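Local coordinates for lipoprotein NlpE (Escherichia coli, PDB 2Z4I) that takes part in copper homeostasis, activates the Cpx pathway and is needed for efficient binding of stationary-phase cells to hydrophobic surfaces, at residues L29-C34 with E53-A58; G47-N52 with G69-T74; R130-Y135 with P173-V178; G180-E185 with K195-D200. The protein carries 1 engineered substitution. All blocks are in the same frame, centred on the assembly; numbering follows the deposited sequence.

Interaction 1: residues L29-C34 with E53-A58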
loop_
_atom_site.group_PDB
_atom_site.type_symbol
_atom_site.label_atom_id
_atom_site.label_comp_id
_atom_site.label_asym_id
_atom_site.label_seq_id
_atom_site.Cartn_x
_atom_site.Cartn_y
_atom_site.Cartn_z
ATOM N N LEU A 29 4.023 -9.589 16.349
ATOM C CA LEU A 29 5.138 -8.690 16.542
ATOM C C LEU A 29 6.241 -8.917 15.520
ATOM O O LEU A 29 6.332 -9.982 14.916
ATOM C CB LEU A 29 5.680 -8.864 17.956
ATOM C CG LEU A 29 4.738 -8.552 19.121
ATOM C CD1 LEU A 29 5.341 -9.070 20.416
ATOM C CD2 LEU A 29 4.509 -7.069 19.204
ATOM N N PRO A 30 7.086 -7.900 15.302
ATOM C CA PRO A 30 8.189 -7.983 14.352
ATOM C C PRO A 30 9.185 -9.070 14.686
ATOM O O PRO A 30 9.522 -9.283 15.841
ATOM C CB PRO A 30 8.796 -6.588 14.409
ATOM C CG PRO A 30 8.424 -6.112 15.742
ATOM C CD PRO A 30 7.008 -6.543 15.854
ATOM N N CYS A 31 9.653 -9.741 13.639
ATOM C CA CYS A 31 10.601 -10.846 13.733
ATOM C C CYS A 31 11.883 -10.509 12.964
ATOM O O CYS A 31 11.873 -10.385 11.737
ATOM C CB CYS A 31 9.953 -12.086 13.127
ATOM S SG CYS A 31 10.798 -13.676 13.375
ATOM N N ALA A 32 12.984 -10.374 13.689
ATOM C CA ALA A 32 14.264 -10.049 13.075
ATOM C C ALA A 32 14.656 -11.094 12.037
ATOM O O ALA A 32 15.473 -10.834 11.157
ATOM C CB ALA A 32 15.344 -9.947 14.148
ATOM N N ASP A 33 14.070 -12.278 12.135
ATOM C CA ASP A 33 14.396 -13.323 11.191
ATOM C C ASP A 33 13.203 -14.047 10.599
ATOM O O ASP A 33 13.289 -15.226 10.263
ATOM C CB ASP A 33 15.350 -14.319 11.839
ATOM C CG ASP A 33 16.807 -13.948 11.614
ATOM O OD1 ASP A 33 17.191 -13.813 10.428
ATOM O OD2 ASP A 33 17.563 -13.793 12.606
ATOM N N CYS A 34 12.084 -13.346 10.472
ATOM C CA CYS A 34 10.911 -13.955 9.879
ATOM C C CYS A 34 9.745 -13.011 9.663
ATOM O O CYS A 34 9.817 -11.827 9.984
ATOM C CB CYS A 34 10.477 -15.181 10.683
ATOM S SG CYS A 34 9.644 -14.959 12.288
ATOM N N GLU A 53 4.066 -18.015 21.657
ATOM C CA GLU A 53 4.697 -17.313 20.558
ATOM C C GLU A 53 4.874 -18.267 19.398
ATOM O O GLU A 53 5.477 -19.319 19.563
ATOM C CB GLU A 53 6.059 -16.771 20.973
ATOM C CG GLU A 53 6.015 -15.804 22.132
ATOM C CD GLU A 53 7.387 -15.272 22.472
ATOM O OE1 GLU A 53 7.580 -14.830 23.618
ATOM O OE2 GLU A 53 8.273 -15.290 21.590
ATOM N N ARG A 54 4.347 -17.903 18.234
ATOM C CA ARG A 54 4.464 -18.729 17.044
ATOM C C ARG A 54 5.171 -17.947 15.942
ATOM O O ARG A 54 4.841 -16.801 15.680
ATOM C CB ARG A 54 3.089 -19.166 16.580
ATOM C CG ARG A 54 3.158 -20.125 15.438
ATOM C CD ARG A 54 1.799 -20.631 15.014
ATOM N NE ARG A 54 1.902 -21.143 13.654
ATOM C CZ ARG A 54 2.591 -22.228 13.310
ATOM N NH1 ARG A 54 3.232 -22.932 14.241
ATOM N NH2 ARG A 54 2.674 -22.582 12.029
ATOM N N TYR A 55 6.142 -18.572 15.291
ATOM C CA TYR A 55 6.924 -17.911 14.251
ATOM C C TYR A 55 6.484 -18.188 12.833
ATOM O O TYR A 55 6.697 -19.280 12.314
ATOM C CB TYR A 55 8.393 -18.297 14.402
ATOM C CG TYR A 55 8.980 -17.821 15.699
ATOM C CD1 TYR A 55 9.606 -16.578 15.790
ATOM C CD2 TYR A 55 8.833 -18.570 16.856
ATOM C CE1 TYR A 55 10.065 -16.091 17.009
ATOM C CE2 TYR A 55 9.286 -18.095 18.082
ATOM C CZ TYR A 55 9.899 -16.853 18.151
ATOM O OH TYR A 55 10.317 -16.381 19.375
ATOM N N LEU A 56 5.883 -17.186 12.204
ATOM C CA LEU A 56 5.434 -17.311 10.830
ATOM C C LEU A 56 6.663 -17.266 9.935
ATOM O O LEU A 56 7.524 -16.399 10.108
ATOM C CB LEU A 56 4.500 -16.158 10.482
ATOM C CG LEU A 56 3.227 -16.102 11.320
ATOM C CD1 LEU A 56 2.474 -14.804 11.074
ATOM C CD2 LEU A 56 2.363 -17.286 10.960
ATOM N N GLY A 57 6.739 -18.193 8.981
ATOM C CA GLY A 57 7.879 -18.250 8.083
ATOM C C GLY A 57 9.123 -18.702 8.830
ATOM O O GLY A 57 10.215 -18.170 8.630
ATOM N N ALA A 58 8.952 -19.697 9.691
ATOM C CA ALA A 58 10.042 -20.220 10.501
ATOM C C ALA A 58 11.093 -21.059 9.772
ATOM O O ALA A 58 10.799 -21.812 8.840
ATOM C CB ALA A 58 9.470 -21.025 11.664
#
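Tyr55 presents the edge of its ring to the disulfide between Cys31 and Cys34, the two cysteines of the CXXC motif in the N-terminal beta-barrel domain. Both sulfurs lie near the ring plane and neither stands over a face, as the line from the ring centroid to Cys34 SG runs 89° off the ring normal. They meet the same corner of the phenol, with Cys34 SG 3.9 Å and Cys31 SG 4.0 Å from Tyr55 CD1. This is a sulfur-aromatic contact of the edge-on kind, in which a C-H of the ring rim probably faces the electron-rich sulfurs.

The opposed settings of the two cysteines bring their sulfurs together. Cys31 SG is anti to the backbone N (chi1 -169°), whereas Cys34 SG is flanked by both N and C of its own backbone (chi1 75°). The type I turn carrying them is closed by a backbone hydrogen bond from Cys34 N to Cys31 O.

On the other segment a type II turn runs from Tyr55 to Ala58, with Gly57 at positive phi. No hydrogen bond joins the two segments; the contact sits where strands 24-31 and 48-56 flank the start of strand 34-43. Ile37 of that middle strand and Phe65 also touch the Tyr55 side chain. Cys34 CB packs against the backbone of the type II turn, 3.6 Å from Gly57 O.

Interaction 2: residues G47-N52 with G69-T74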
loop_
_atom_site.group_PDB
_atom_site.type_symbol
_atom_site.label_atom_id
_atom_site.label_comp_id
_atom_site.label_asym_id
_atom_site.label_seq_id
_atom_site.Cartn_x
_atom_site.Cartn_y
_atom_site.Cartn_z
ATOM N N GLY A 47 -4.143 -15.436 39.147
ATOM C CA GLY A 47 -2.883 -14.702 39.107
ATOM C C GLY A 47 -1.752 -15.265 38.271
ATOM O O GLY A 47 -0.608 -14.816 38.359
ATOM N N THR A 48 -2.056 -16.261 37.454
ATOM C CA THR A 48 -1.041 -16.842 36.588
ATOM C C THR A 48 -1.330 -16.427 35.159
ATOM O O THR A 48 -2.445 -16.025 34.829
ATOM C CB THR A 48 -1.046 -18.360 36.674
ATOM O OG1 THR A 48 -2.391 -18.838 36.536
ATOM C CG2 THR A 48 -0.486 -18.804 38.003
ATOM N N TRP A 49 -0.314 -16.518 34.319
ATOM C CA TRP A 49 -0.435 -16.155 32.919
ATOM C C TRP A 49 0.279 -17.199 32.082
ATOM O O TRP A 49 1.123 -17.951 32.570
ATOM C CB TRP A 49 0.214 -14.794 32.651
ATOM C CG TRP A 49 1.681 -14.733 33.028
ATOM C CD1 TRP A 49 2.200 -14.447 34.261
ATOM C CD2 TRP A 49 2.804 -14.991 32.175
ATOM N NE1 TRP A 49 3.572 -14.508 34.228
ATOM C CE2 TRP A 49 3.970 -14.837 32.959
ATOM C CE3 TRP A 49 2.941 -15.333 30.828
ATOM C CZ2 TRP A 49 5.260 -15.013 32.436
ATOM C CZ3 TRP A 49 4.229 -15.509 30.302
ATOM C CH2 TRP A 49 5.366 -15.347 31.109
ATOM N N VAL A 50 -0.061 -17.223 30.803
ATOM C CA VAL A 50 0.555 -18.149 29.873
ATOM C C VAL A 50 0.676 -17.371 28.581
ATOM O O VAL A 50 -0.268 -16.688 28.169
ATOM C CB VAL A 50 -0.329 -19.415 29.656
ATOM C CG1 VAL A 50 -1.618 -19.039 28.936
ATOM C CG2 VAL A 50 0.454 -20.466 28.870
HETATM N N MSE A 51 1.849 -17.442 27.970
HETATM C CA MSE A 51 2.088 -16.742 26.724
HETATM C C MSE A 51 2.492 -17.721 25.642
HETATM O O MSE A 51 3.212 -18.684 25.900
HETATM C CB MSE A 51 3.187 -15.706 26.889
HETATM C CG MSE A 51 3.476 -14.961 25.610
HETATM SE SE MSE A 51 4.637 -13.470 25.915
HETATM C CE MSE A 51 3.314 -12.254 26.656
ATOM N N ASN A 52 2.032 -17.470 24.428
ATOM C CA ASN A 52 2.357 -18.341 23.330
ATOM C C ASN A 52 2.971 -17.523 22.219
ATOM O O ASN A 52 2.460 -16.458 21.872
ATOM C CB ASN A 52 1.094 -19.018 22.813
ATOM C CG ASN A 52 1.387 -20.081 21.769
ATOM O OD1 ASN A 52 0.633 -20.244 20.817
ATOM N ND2 ASN A 52 2.472 -20.819 21.952
ATOM N N GLY A 69 3.871 -18.103 34.121
ATOM C CA GLY A 69 4.425 -17.527 35.329
ATOM C C GLY A 69 3.282 -16.838 36.032
ATOM O O GLY A 69 2.134 -17.055 35.677
ATOM N N THR A 70 3.586 -16.007 37.019
ATOM C CA THR A 70 2.558 -15.295 37.776
ATOM C C THR A 70 2.626 -13.846 37.373
ATOM O O THR A 70 3.635 -13.419 36.848
ATOM C CB THR A 70 2.831 -15.401 39.276
ATOM O OG1 THR A 70 4.153 -14.928 39.549
ATOM C CG2 THR A 70 2.750 -16.840 39.725
ATOM N N TRP A 71 1.568 -13.087 37.613
ATOM C CA TRP A 71 1.569 -11.671 37.246
ATOM C C TRP A 71 0.995 -10.791 38.344
ATOM O O TRP A 71 0.033 -11.164 39.012
ATOM C CB TRP A 71 0.747 -11.450 35.980
ATOM C CG TRP A 71 -0.643 -11.971 36.096
ATOM C CD1 TRP A 71 -1.058 -13.244 35.857
ATOM C CD2 TRP A 71 -1.788 -11.258 36.572
ATOM N NE1 TRP A 71 -2.390 -13.375 36.160
ATOM C CE2 TRP A 71 -2.865 -12.171 36.602
ATOM C CE3 TRP A 71 -2.010 -9.936 36.984
ATOM C CZ2 TRP A 71 -4.147 -11.809 37.028
ATOM C CZ3 TRP A 71 -3.293 -9.573 37.408
ATOM C CH2 TRP A 71 -4.342 -10.511 37.426
ATOM N N ALA A 72 1.581 -9.613 38.522
ATOM C CA ALA A 72 1.106 -8.672 39.529
ATOM C C ALA A 72 0.806 -7.383 38.798
ATOM O O ALA A 72 1.555 -6.993 37.914
ATOM C CB ALA A 72 2.168 -8.438 40.563
ATOM N N ARG A 73 -0.281 -6.711 39.149
ATOM C CA ARG A 73 -0.598 -5.476 38.452
ATOM C C ARG A 73 -0.787 -4.298 39.368
ATOM O O ARG A 73 -1.582 -4.343 40.295
ATOM C CB ARG A 73 -1.859 -5.636 37.609
ATOM C CG ARG A 73 -3.061 -6.116 38.388
ATOM C CD ARG A 73 -4.336 -5.734 37.674
ATOM N NE ARG A 73 -4.372 -4.293 37.431
ATOM C CZ ARG A 73 -5.410 -3.644 36.912
ATOM N NH1 ARG A 73 -6.514 -4.305 36.577
ATOM N NH2 ARG A 73 -5.347 -2.330 36.732
ATOM N N THR A 74 -0.050 -3.234 39.088
ATOM C CA THR A 74 -0.151 -2.017 39.868
ATOM C C THR A 74 -1.287 -1.224 39.244
ATOM O O THR A 74 -2.233 -1.814 38.719
ATOM C CB THR A 74 1.161 -1.233 39.815
ATOM O OG1 THR A 74 2.221 -2.081 40.284
ATOM C CG2 THR A 74 1.088 0.018 40.690
#
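Trp49 lays its indole over Gly69 of the partner strand, at the open end of an antiparallel beta hairpin (strands 48-56 and 64-72) in the N-terminal barrel, away from its connecting loop. The two residues form a hydrogen-bonded pair: Trp49 N bonds to Gly69 O and Gly69 N to Trp49 O.

The side chain leaves the strand with Trp49 CB 3.8 Å from Trp71 CD1. A chi1 of 58° tucks the indole over its own backbone and back across the neighbouring strand. There Trp49 CG passes 3.6 Å from Gly69 O. Trp49 CD1 lies close to the carbonyl oxygens of both Gly69 and Thr70, and also touches Trp71 CB at 3.7 Å. Trp49 NE1 reaches Thr70 O at 2.8 Å in a weak, bent hydrogen bond (126° at the hydrogen). Farther along, Trp49 CE2 lies 3.5 Å from Gly69 N, and at the rim Trp49 CZ2 is 3.9 Å from Gly69 CA.

Trp71 repeats the arrangement in the other direction. With nearly the same chi1, 55°, it folds over Gly47. The two five-membered rings meet rim to rim. On the opposite face of the sheet Thr48 and Thr70 touch through their methyl groups, while Thr48 OG1 bonds to Asp46.

A CB on Gly69 would run into Trp49 NE1, so its absence lets that indole lie on the backbone; at Gly47 it is the positive phi that suits a glycine. Each indole N-H has two weak carbonyl acceptors, Thr70 O and Thr81 O for Trp49, Thr48 O and Glu44 O for Trp71, and is probably held by several poor bonds rather than one good one.

Interaction 3: residues R130-Y135 with P173-V178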
loop_
_atom_site.group_PDB
_atom_site.type_symbol
_atom_site.label_atom_id
_atom_site.label_comp_id
_atom_site.label_asym_id
_atom_site.label_seq_id
_atom_site.Cartn_x
_atom_site.Cartn_y
_atom_site.Cartn_z
ATOM N N ARG A 130 -3.363 15.216 -19.764
ATOM C CA ARG A 130 -3.564 16.396 -20.574
ATOM C C ARG A 130 -2.529 16.280 -21.679
ATOM O O ARG A 130 -1.336 16.193 -21.395
ATOM C CB ARG A 130 -3.282 17.642 -19.735
ATOM C CG ARG A 130 -4.393 18.670 -19.729
ATOM C CD ARG A 130 -5.627 18.188 -18.968
ATOM N NE ARG A 130 -5.439 18.259 -17.521
ATOM C CZ ARG A 130 -6.426 18.212 -16.625
ATOM N NH1 ARG A 130 -7.694 18.089 -17.022
ATOM N NH2 ARG A 130 -6.141 18.305 -15.328
ATOM N N GLY A 131 -2.957 16.253 -22.933
ATOM C CA GLY A 131 -1.973 16.151 -23.992
ATOM C C GLY A 131 -2.499 16.594 -25.335
ATOM O O GLY A 131 -3.694 16.881 -25.471
HETATM N N MSE A 132 -1.607 16.667 -26.322
HETATM C CA MSE A 132 -2.003 17.048 -27.664
HETATM C C MSE A 132 -2.297 15.759 -28.421
HETATM O O MSE A 132 -1.385 15.011 -28.759
HETATM C CB MSE A 132 -0.882 17.827 -28.360
HETATM C CG MSE A 132 -0.520 19.184 -27.727
HETATM SE SE MSE A 132 -1.998 20.437 -27.443
HETATM C CE MSE A 132 -2.704 20.549 -29.229
ATOM N N TYR A 133 -3.577 15.494 -28.665
ATOM C CA TYR A 133 -3.997 14.284 -29.370
ATOM C C TYR A 133 -3.960 14.507 -30.869
ATOM O O TYR A 133 -4.317 15.580 -31.354
ATOM C CB TYR A 133 -5.421 13.903 -28.969
ATOM C CG TYR A 133 -5.947 12.632 -29.615
ATOM C CD1 TYR A 133 -5.659 11.380 -29.072
ATOM C CD2 TYR A 133 -6.751 12.685 -30.758
ATOM C CE1 TYR A 133 -6.159 10.216 -29.646
ATOM C CE2 TYR A 133 -7.256 11.520 -31.341
ATOM C CZ TYR A 133 -6.955 10.290 -30.778
ATOM O OH TYR A 133 -7.449 9.130 -31.341
ATOM N N PHE A 134 -3.539 13.480 -31.598
ATOM C CA PHE A 134 -3.452 13.556 -33.047
ATOM C C PHE A 134 -3.725 12.201 -33.673
ATOM O O PHE A 134 -3.065 11.217 -33.362
ATOM C CB PHE A 134 -2.067 14.044 -33.465
ATOM C CG PHE A 134 -1.863 14.071 -34.944
ATOM C CD1 PHE A 134 -1.119 13.078 -35.576
ATOM C CD2 PHE A 134 -2.434 15.078 -35.718
ATOM C CE1 PHE A 134 -0.945 13.087 -36.966
ATOM C CE2 PHE A 134 -2.269 15.099 -37.107
ATOM C CZ PHE A 134 -1.522 14.100 -37.733
ATOM N N TYR A 135 -4.705 12.154 -34.561
ATOM C CA TYR A 135 -5.052 10.910 -35.216
ATOM C C TYR A 135 -4.944 11.040 -36.727
ATOM O O TYR A 135 -5.278 12.081 -37.299
ATOM C CB TYR A 135 -6.472 10.509 -34.843
ATOM C CG TYR A 135 -6.938 9.256 -35.536
ATOM C CD1 TYR A 135 -6.382 8.021 -35.223
ATOM C CD2 TYR A 135 -7.926 9.308 -36.517
ATOM C CE1 TYR A 135 -6.796 6.876 -35.860
ATOM C CE2 TYR A 135 -8.348 8.168 -37.166
ATOM C CZ TYR A 135 -7.780 6.952 -36.832
ATOM O OH TYR A 135 -8.200 5.802 -37.464
ATOM N N PRO A 173 -3.131 18.655 -34.352
ATOM C CA PRO A 173 -3.396 17.967 -33.084
ATOM C C PRO A 173 -4.186 18.867 -32.135
ATOM O O PRO A 173 -3.915 20.061 -32.030
ATOM C CB PRO A 173 -1.995 17.641 -32.572
ATOM C CG PRO A 173 -1.160 18.720 -33.155
ATOM C CD PRO A 173 -1.684 18.825 -34.555
ATOM N N VAL A 174 -5.163 18.289 -31.452
ATOM C CA VAL A 174 -6.004 19.038 -30.535
ATOM C C VAL A 174 -5.742 18.658 -29.082
ATOM O O VAL A 174 -5.551 17.478 -28.758
ATOM C CB VAL A 174 -7.483 18.786 -30.845
ATOM C CG1 VAL A 174 -8.352 19.570 -29.912
ATOM C CG2 VAL A 174 -7.773 19.149 -32.272
ATOM N N LEU A 175 -5.734 19.659 -28.204
ATOM C CA LEU A 175 -5.504 19.400 -26.788
ATOM C C LEU A 175 -6.630 18.488 -26.348
ATOM O O LEU A 175 -7.770 18.669 -26.769
ATOM C CB LEU A 175 -5.543 20.697 -25.969
ATOM C CG LEU A 175 -5.214 20.500 -24.477
ATOM C CD1 LEU A 175 -3.708 20.339 -24.322
ATOM C CD2 LEU A 175 -5.719 21.678 -23.651
ATOM N N LEU A 176 -6.319 17.517 -25.497
ATOM C CA LEU A 176 -7.327 16.572 -25.038
ATOM C C LEU A 176 -7.086 16.259 -23.584
ATOM O O LEU A 176 -5.940 16.143 -23.152
ATOM C CB LEU A 176 -7.233 15.278 -25.866
ATOM C CG LEU A 176 -8.250 14.123 -25.801
ATOM C CD1 LEU A 176 -7.532 12.841 -25.396
ATOM C CD2 LEU A 176 -9.390 14.440 -24.847
ATOM N N SER A 177 -8.168 16.139 -22.828
ATOM C CA SER A 177 -8.096 15.791 -21.414
ATOM C C SER A 177 -8.872 14.491 -21.255
ATOM O O SER A 177 -10.095 14.474 -21.371
ATOM C CB SER A 177 -8.751 16.869 -20.560
ATOM O OG SER A 177 -8.855 16.439 -19.215
ATOM N N VAL A 178 -8.180 13.392 -20.990
ATOM C CA VAL A 178 -8.882 12.128 -20.862
ATOM C C VAL A 178 -8.326 11.307 -19.724
ATOM O O VAL A 178 -7.186 11.519 -19.303
ATOM C CB VAL A 178 -8.754 11.303 -22.165
ATOM C CG1 VAL A 178 -7.310 10.907 -22.374
ATOM C CG2 VAL A 178 -9.640 10.073 -22.105
#
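In the C-terminal OB domain, the first strand, 127-135, pairs antiparallel with strand 174-185, and this contact is part of that seam; segment 130-135 lies in a region proposed to contain a copper-binding motif. Gly131 and Leu176 bond in both directions, Leu176 N meeting Gly131 O at 2.7 Å almost head-on; Tyr133 and Val174 do the same, but there Tyr133 N stands above the plane of the Val174 carbonyl.

On one face, Met132, a selenomethionine, bends at chi2 and chi3 (-53° and -56°), curling back over the partner strand. Its SE touches Leu175 CD1 at 3.6 Å, and CE lies over the backbone between Pro173 and Leu175. Farther along, Arg130 NH1 donates to Ser177 OG at 3.0 Å, the hydroxyl being tilted from the guanidinium plane. With an alanine here the NH1 acceptor is gone, and the Arg130 guanidinium is likely to be freer to swing. On the opposite face Tyr133 CB packs on Leu176 CB at 3.8 Å, and the Tyr133 ring meets Tyr163 of helix 157-167 edge-to-face. At the end of the seam Phe134 CB rests on Pro173 CB.

Such pairing of the first strand with the strand that follows the helix is how an OB-fold barrel closes.

Interaction 4: residues G180-E185 with K195-D200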
loop_
_atom_site.group_PDB
_atom_site.type_symbol
_atom_site.label_atom_id
_atom_site.label_comp_id
_atom_site.label_asym_id
_atom_site.label_seq_id
_atom_site.Cartn_x
_atom_site.Cartn_y
_atom_site.Cartn_z
ATOM N N GLY A 180 -7.134 7.649 -18.393
ATOM C CA GLY A 180 -6.611 6.474 -19.055
ATOM C C GLY A 180 -5.483 5.817 -18.298
ATOM O O GLY A 180 -4.980 6.370 -17.324
ATOM N N HIS A 181 -5.094 4.628 -18.735
ATOM C CA HIS A 181 -4.004 3.896 -18.100
ATOM C C HIS A 181 -3.134 3.296 -19.191
ATOM O O HIS A 181 -3.556 3.195 -20.341
ATOM C CB HIS A 181 -4.554 2.779 -17.213
ATOM C CG HIS A 181 -5.491 1.853 -17.924
ATOM N ND1 HIS A 181 -6.792 2.196 -18.220
ATOM C CD2 HIS A 181 -5.304 0.610 -18.427
ATOM C CE1 HIS A 181 -7.368 1.204 -18.876
ATOM N NE2 HIS A 181 -6.487 0.230 -19.014
ATOM N N PHE A 182 -1.914 2.910 -18.845
ATOM C CA PHE A 182 -1.040 2.318 -19.840
ATOM C C PHE A 182 -1.204 0.818 -19.886
ATOM O O PHE A 182 -1.375 0.171 -18.852
ATOM C CB PHE A 182 0.414 2.652 -19.550
ATOM C CG PHE A 182 0.730 4.096 -19.707
ATOM C CD1 PHE A 182 0.601 4.967 -18.636
ATOM C CD2 PHE A 182 1.116 4.597 -20.944
ATOM C CE1 PHE A 182 0.849 6.314 -18.793
ATOM C CE2 PHE A 182 1.366 5.945 -21.112
ATOM C CZ PHE A 182 1.231 6.810 -20.036
ATOM N N THR A 183 -1.159 0.260 -21.086
ATOM C CA THR A 183 -1.290 -1.172 -21.226
ATOM C C THR A 183 -0.322 -1.642 -22.282
ATOM O O THR A 183 0.220 -0.833 -23.025
ATOM C CB THR A 183 -2.689 -1.547 -21.647
ATOM O OG1 THR A 183 -2.820 -2.967 -21.628
ATOM C CG2 THR A 183 -2.970 -1.051 -23.041
ATOM N N LEU A 184 -0.097 -2.946 -22.342
ATOM C CA LEU A 184 0.806 -3.516 -23.332
ATOM C C LEU A 184 0.004 -3.990 -24.522
ATOM O O LEU A 184 -1.016 -4.653 -24.367
ATOM C CB LEU A 184 1.579 -4.703 -22.754
ATOM C CG LEU A 184 2.630 -4.381 -21.693
ATOM C CD1 LEU A 184 3.167 -5.660 -21.098
ATOM C CD2 LEU A 184 3.744 -3.568 -22.309
ATOM N N GLU A 185 0.469 -3.646 -25.715
ATOM C CA GLU A 185 -0.205 -4.053 -26.930
ATOM C C GLU A 185 0.809 -4.753 -27.829
ATOM O O GLU A 185 1.924 -5.040 -27.402
ATOM C CB GLU A 185 -0.795 -2.831 -27.628
ATOM C CG GLU A 185 -1.954 -3.159 -28.549
ATOM C CD GLU A 185 -2.719 -1.924 -28.983
ATOM O OE1 GLU A 185 -2.085 -1.030 -29.595
ATOM O OE2 GLU A 185 -3.946 -1.853 -28.714
ATOM N N LYS A 195 4.134 -0.415 -24.760
ATOM C CA LYS A 195 3.303 0.471 -23.948
ATOM C C LYS A 195 2.362 1.267 -24.852
ATOM O O LYS A 195 2.754 1.703 -25.929
ATOM C CB LYS A 195 4.213 1.424 -23.168
ATOM C CG LYS A 195 3.602 2.057 -21.942
ATOM C CD LYS A 195 4.577 3.054 -21.309
ATOM C CE LYS A 195 4.792 4.282 -22.195
ATOM N NZ LYS A 195 5.601 5.355 -21.531
ATOM N N VAL A 196 1.123 1.454 -24.410
ATOM C CA VAL A 196 0.140 2.193 -25.186
ATOM C C VAL A 196 -0.896 2.761 -24.232
ATOM O O VAL A 196 -1.237 2.117 -23.236
ATOM C CB VAL A 196 -0.582 1.276 -26.195
ATOM C CG1 VAL A 196 -1.243 0.121 -25.467
ATOM C CG2 VAL A 196 -1.643 2.052 -26.934
ATOM N N LEU A 197 -1.409 3.950 -24.536
ATOM C CA LEU A 197 -2.401 4.575 -23.670
ATOM C C LEU A 197 -3.805 4.135 -24.018
ATOM O O LEU A 197 -4.271 4.348 -25.141
ATOM C CB LEU A 197 -2.343 6.098 -23.763
ATOM C CG LEU A 197 -3.271 6.788 -22.759
ATOM C CD1 LEU A 197 -2.694 6.571 -21.371
ATOM C CD2 LEU A 197 -3.387 8.277 -23.031
ATOM N N ALA A 198 -4.482 3.532 -23.044
ATOM C CA ALA A 198 -5.849 3.064 -23.237
ATOM C C ALA A 198 -6.787 4.018 -22.509
ATOM O O ALA A 198 -6.668 4.214 -21.299
ATOM C CB ALA A 198 -5.998 1.653 -22.681
ATOM N N PRO A 199 -7.723 4.640 -23.235
ATOM C CA PRO A 199 -8.654 5.569 -22.578
ATOM C C PRO A 199 -9.625 4.869 -21.627
ATOM O O PRO A 199 -9.909 3.692 -21.794
ATOM C CB PRO A 199 -9.365 6.228 -23.757
ATOM C CG PRO A 199 -9.324 5.137 -24.835
ATOM C CD PRO A 199 -7.909 4.633 -24.699
ATOM N N ASP A 200 -10.115 5.587 -20.618
ATOM C CA ASP A 200 -11.068 5.031 -19.653
ATOM C C ASP A 200 -12.346 5.852 -19.634
ATOM O O ASP A 200 -13.311 5.484 -18.956
ATOM C CB ASP A 200 -10.513 5.029 -18.234
ATOM C CG ASP A 200 -9.460 3.963 -18.001
ATOM O OD1 ASP A 200 -8.257 4.269 -18.179
ATOM O OD2 ASP A 200 -9.832 2.824 -17.624
#
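Strands 180-185 and 195-199 run antiparallel, their short axes 134° apart, and belong to the beta hairpin of strands 174-185 and 194-199 in the OB-fold barrel; backbone hydrogen bonds link His181 with Ala198 and Thr183 with Val196 in both directions, that from Val196 N being weak.

His181, Thr183, Val196 and Ala198 share one face of the sheet. With chi1 at 54° the His181 ring leans back above its own main chain, which brings one face of the imidazole over Ala198 CB, 4.2 Å from the ring centroid, in a CH-pi contact. Its edge turns to Asp200, where ND1 donates to OD1; the place of that oxygen is uncertain, so the closeness of the pair carries little weight. Ring and carboxylate planes are 46° apart. A serine in place of His181 would lose the imidazole, and would probably uncover the Ala198 methyl and leave the Asp200 carboxylate without its ring donor. Next along, Thr183 and Val196 lie side by side and point the same way, with CG2 of the threonine against CG1 of the valine. Glu185 CB also packs on that branch, 3.7 Å from Val196 CG1.

Phe182 lies on the other face, where Phe151 meets its ring edge-to-face. The aliphatic chain of Lys195 passes the Phe182 ring at a slant, its CG 3.7 Å from Phe182 CD2. Over the middle of the same ring stands Leu197 CD1, 4.1 Å above the plane.

The four contacts fall into two pairs, one in each barrel domain. Interactions 1 and 2 use opposite ends of strand 48-56, their centres 23 Å apart, and their segments adjoin at residues 52 and 53. Interactions 3 and 4 share strand 174-185 and lie closer, about 15 Å between centres; there they touch, Val178 CG2 packing on Pro199 CB at 4.2 Å. Neither contact of the first pair touches either of the second: the nearest atoms of interactions 1 and 4 are about 32 Å apart, and the centres of interactions 2 and 3 about 69 Å. That separation suits the flexible linker and the domain-swapped arrangement of the crystal, in which the N-terminal domain of one subunit meets the C-terminal domain of another.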